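Local coordinates for protein manganese lipoxygenase (Gaeumannomyces graminis, PDB 5FX8) that uses a mononuclear manganese centre to oxygenate linoleic and alpha-linolenic acids to their 11S- and 13R-hydroperoxides, at residues A[410-415]-A[553-558]. Residues are numbered along the deposited sequence; the frame is centred on the assembly and turned at random.
Sequences RFMQAF and DAFAAP
F411 lays one face of its ring over a face of F555 in an offset stack: the ring centroids lie 3.9 Å apart and the planes deviate from parallel by 8°. The displacement shows in which atoms meet, for F411 CZ sits 3.4 Å from F555 CG, while on the other side of the overlap F411 CD1 lies 3.7 Å from F555 CE2. F411 CE1 comes over the centre of the F555 ring, and F555 CD2 comes over the centre of the F411 ring. On F411, CG stands anti to the backbone N (chi1 173°), which carries the ring off helix 396-420 toward the loop before helix 558-563. The far face of the F555 ring is covered within its own segment by A554 CB, 4.0 Å above the plane, so this ring is sandwiched between a phenyl group and a methyl.

M412 bends at chi2 and brings CE to 3.9 Å from F555 CZ. Its sulfur makes a Met-aromatic contact, with SD 5.5 Å from the F555 centroid and 42° off the ring normal, an oblique approach; the same SD lies at the edge of the F411 ring, in its plane.

Helix 566-587 flanks both rings: Y568 meets F411 edge-to-face and F575 meets F555 likewise; M412 rests on helix 460-481. R320 of helix 313-321 hydrogen-bonds the carbonyl oxygens of D553 and A554, consistent with bracing the type I turn D553–A556 on which F555 sits.

The contact thus ties helix 396-420 to the loop leading into helix 558-563 within the mainly helical lipoxygenase domain, away from the manganese site. It is wholly apolar and its three touching residues are buried, so dispersion and the exclusion of water probably supply the attraction, while the loop's hydrogen bonds go to R320 and Y568.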
ATOM      1  N   ARG A 410      -5.154   8.259  21.790  1.00  9.42           N
ATOM      2  CA  ARG A 410      -5.085   9.599  22.339  1.00 10.50           C
ATOM      3  C   ARG A 410      -5.820  10.587  21.443  1.00 10.21           C
ATOM      4  O   ARG A 410      -6.669  11.348  21.920  1.00 11.36           O
ATOM      5  CB  ARG A 410      -3.638  10.004  22.548  1.00 10.99           C
ATOM      6  CG  ARG A 410      -3.481  11.355  23.173  1.00 11.36           C
ATOM      7  CD  ARG A 410      -2.025  11.719  23.239  1.00 17.76           C
ATOM      8  NE  ARG A 410      -1.236  10.651  23.856  1.00 24.78           N
ATOM      9  CZ  ARG A 410      -1.071  10.528  25.171  1.00 32.39           C
ATOM     10  NH1 ARG A 410      -1.640  11.406  26.006  1.00 27.65           N
ATOM     11  NH2 ARG A 410      -0.344   9.529  25.658  1.00 35.15           N
ATOM     12  N   PHE A 411      -5.530  10.577  20.135  1.00  9.10           N
ATOM     13  CA  PHE A 411      -6.241  11.503  19.265  1.00  8.62           C
ATOM     14  C   PHE A 411      -7.743  11.270  19.315  1.00 14.47           C
ATOM     15  O   PHE A 411      -8.519  12.222  19.376  1.00 16.82           O
ATOM     16  CB  PHE A 411      -5.767  11.411  17.824  1.00  7.66           C
ATOM     17  CG  PHE A 411      -6.592  12.226  16.889  1.00  7.31           C
ATOM     18  CD1 PHE A 411      -7.722  11.698  16.295  1.00  7.04           C
ATOM     19  CD2 PHE A 411      -6.258  13.527  16.625  1.00  7.26           C
ATOM     20  CE1 PHE A 411      -8.478  12.440  15.479  1.00  6.82           C
ATOM     21  CE2 PHE A 411      -7.010  14.273  15.787  1.00  7.08           C
ATOM     22  CZ  PHE A 411      -8.129  13.733  15.223  1.00  7.21           C
ATOM     23  N   MET A 412      -8.179  10.019  19.232  1.00  9.55           N
ATOM     24  CA  MET A 412      -9.608   9.790  19.137  1.00  9.58           C
ATOM     25  C   MET A 412     -10.291  10.205  20.415  1.00 10.95           C
ATOM     26  O   MET A 412     -11.412  10.709  20.390  1.00 11.70           O
ATOM     27  CB  MET A 412      -9.913   8.329  18.808  1.00  8.54           C
ATOM     28  CG  MET A 412      -9.622   7.938  17.401  1.00  7.63           C
ATOM     29  SD  MET A 412     -10.451   8.931  16.147  1.00 11.93           S
ATOM     30  CE  MET A 412      -9.876   8.081  14.690  1.00  5.32           C
ATOM     31  N   GLN A 413      -9.633   9.988  21.542  1.00 12.47           N
ATOM     32  CA  GLN A 413     -10.177  10.418  22.821  1.00 13.58           C
ATOM     33  C   GLN A 413     -10.335  11.925  22.852  1.00 13.50           C
ATOM     34  O   GLN A 413     -11.382  12.442  23.244  1.00 14.56           O
ATOM     35  CB  GLN A 413      -9.280   9.950  23.955  1.00 12.78           C
ATOM     36  CG  GLN A 413      -9.889  10.192  25.317  1.00 24.52           C
ATOM     37  CD  GLN A 413     -10.966   9.179  25.671  1.00 34.38           C
ATOM     38  OE1 GLN A 413     -10.680   7.990  25.810  1.00 37.80           O
ATOM     39  NE2 GLN A 413     -12.207   9.645  25.830  1.00 30.43           N
ATOM     40  N   ALA A 414      -9.320  12.654  22.401  1.00 12.22           N
ATOM     41  CA  ALA A 414      -9.486  14.097  22.391  1.00 12.61           C
ATOM     42  C   ALA A 414     -10.530  14.535  21.371  1.00 12.08           C
ATOM     43  O   ALA A 414     -11.230  15.517  21.599  1.00 15.86           O
ATOM     44  CB  ALA A 414      -8.154  14.786  22.145  1.00  8.87           C
ATOM     45  N   PHE A 415     -10.672  13.815  20.263  1.00 13.24           N
ATOM     46  CA  PHE A 415     -11.660  14.180  19.257  1.00 11.29           C
ATOM     47  C   PHE A 415     -13.075  13.985  19.776  1.00 12.31           C
ATOM     48  O   PHE A 415     -13.940  14.836  19.556  1.00 13.65           O
ATOM     49  CB  PHE A 415     -11.417  13.370  17.979  1.00 10.13           C
ATOM     50  CG  PHE A 415     -12.551  13.409  17.007  1.00  9.69           C
ATOM     51  CD1 PHE A 415     -12.914  14.583  16.392  1.00 10.14           C
ATOM     52  CD2 PHE A 415     -13.249  12.273  16.704  1.00  9.40           C
ATOM     53  CE1 PHE A 415     -13.947  14.628  15.521  1.00  8.71           C
ATOM     54  CE2 PHE A 415     -14.295  12.309  15.798  1.00  8.48           C
ATOM     55  CZ  PHE A 415     -14.641  13.488  15.216  1.00  8.93           C
ATOM     56  N   ASP A 553      -0.359  12.582   8.546  1.00  9.92           N
ATOM     57  CA  ASP A 553      -1.282  13.584   8.023  1.00  9.92           C
ATOM     58  C   ASP A 553      -2.712  13.099   8.041  1.00 12.17           C
ATOM     59  O   ASP A 553      -3.566  13.727   7.416  1.00 10.55           O
ATOM     60  CB  ASP A 553      -0.926  13.991   6.576  1.00  9.17           C
ATOM     61  CG  ASP A 553       0.577  14.159   6.351  1.00 13.35           C
ATOM     62  OD1 ASP A 553       1.157  15.078   6.980  1.00 16.60           O
ATOM     63  OD2 ASP A 553       1.181  13.386   5.554  1.00  9.59           O
ATOM     64  N   ALA A 554      -2.988  11.989   8.724  1.00  8.47           N
ATOM     65  CA  ALA A 554      -4.316  11.387   8.634  1.00  7.78           C
ATOM     66  C   ALA A 554      -5.414  12.364   9.011  1.00  7.62           C
ATOM     67  O   ALA A 554      -6.461  12.387   8.367  1.00 12.07           O
ATOM     68  CB  ALA A 554      -4.420  10.153   9.510  1.00  6.61           C
ATOM     69  N   PHE A 555      -5.217  13.154  10.063  1.00  7.80           N
ATOM     70  CA  PHE A 555      -6.289  13.997  10.574  1.00  7.94           C
ATOM     71  C   PHE A 555      -6.087  15.452  10.224  1.00 14.40           C
ATOM     72  O   PHE A 555      -6.838  16.308  10.693  1.00  7.91           O
ATOM     73  CB  PHE A 555      -6.438  13.813  12.085  1.00  7.15           C
ATOM     74  CG  PHE A 555      -6.573  12.402  12.470  1.00  6.69           C
ATOM     75  CD1 PHE A 555      -7.673  11.683  12.086  1.00  6.05           C
ATOM     76  CD2 PHE A 555      -5.571  11.769  13.149  1.00  7.99           C
ATOM     77  CE1 PHE A 555      -7.788  10.375  12.388  1.00  5.25           C
ATOM     78  CE2 PHE A 555      -5.683  10.462  13.457  1.00  7.69           C
ATOM     79  CZ  PHE A 555      -6.807   9.754  13.070  1.00  5.62           C
ATOM     80  N   ALA A 556      -5.121  15.722   9.364  1.00  7.58           N
ATOM     81  CA  ALA A 556      -4.662  17.041   9.024  1.00  6.75           C
ATOM     82  C   ALA A 556      -5.264  17.531   7.739  1.00 13.94           C
ATOM     83  O   ALA A 556      -4.691  18.406   7.105  1.00 15.43           O
ATOM     84  CB  ALA A 556      -3.147  17.023   8.919  1.00  5.51           C
ATOM     85  N   ALA A 557      -6.362  16.952   7.306  1.00  7.51           N
ATOM     86  CA  ALA A 557      -7.051  17.450   6.143  1.00  7.84           C
ATOM     87  C   ALA A 557      -7.535  18.867   6.389  1.00 11.03           C
ATOM     88  O   ALA A 557      -8.261  19.103   7.360  1.00 16.24           O
ATOM     89  CB  ALA A 557      -8.250  16.582   5.825  1.00  7.88           C
ATOM     90  N   PRO A 558      -7.259  19.802   5.482  1.00 12.44           N
ATOM     91  CA  PRO A 558      -7.686  21.196   5.698  1.00 13.18           C
ATOM     92  C   PRO A 558      -9.167  21.372   5.974  1.00 15.06           C
ATOM     93  O   PRO A 558      -9.525  22.211   6.799  1.00 16.36           O
ATOM     94  CB  PRO A 558      -7.264  21.872   4.395  1.00 11.55           C
ATOM     95  CG  PRO A 558      -6.110  21.045   3.921  1.00 10.76           C
ATOM     96  CD  PRO A 558      -6.503  19.647   4.231  1.00 12.30           C
TER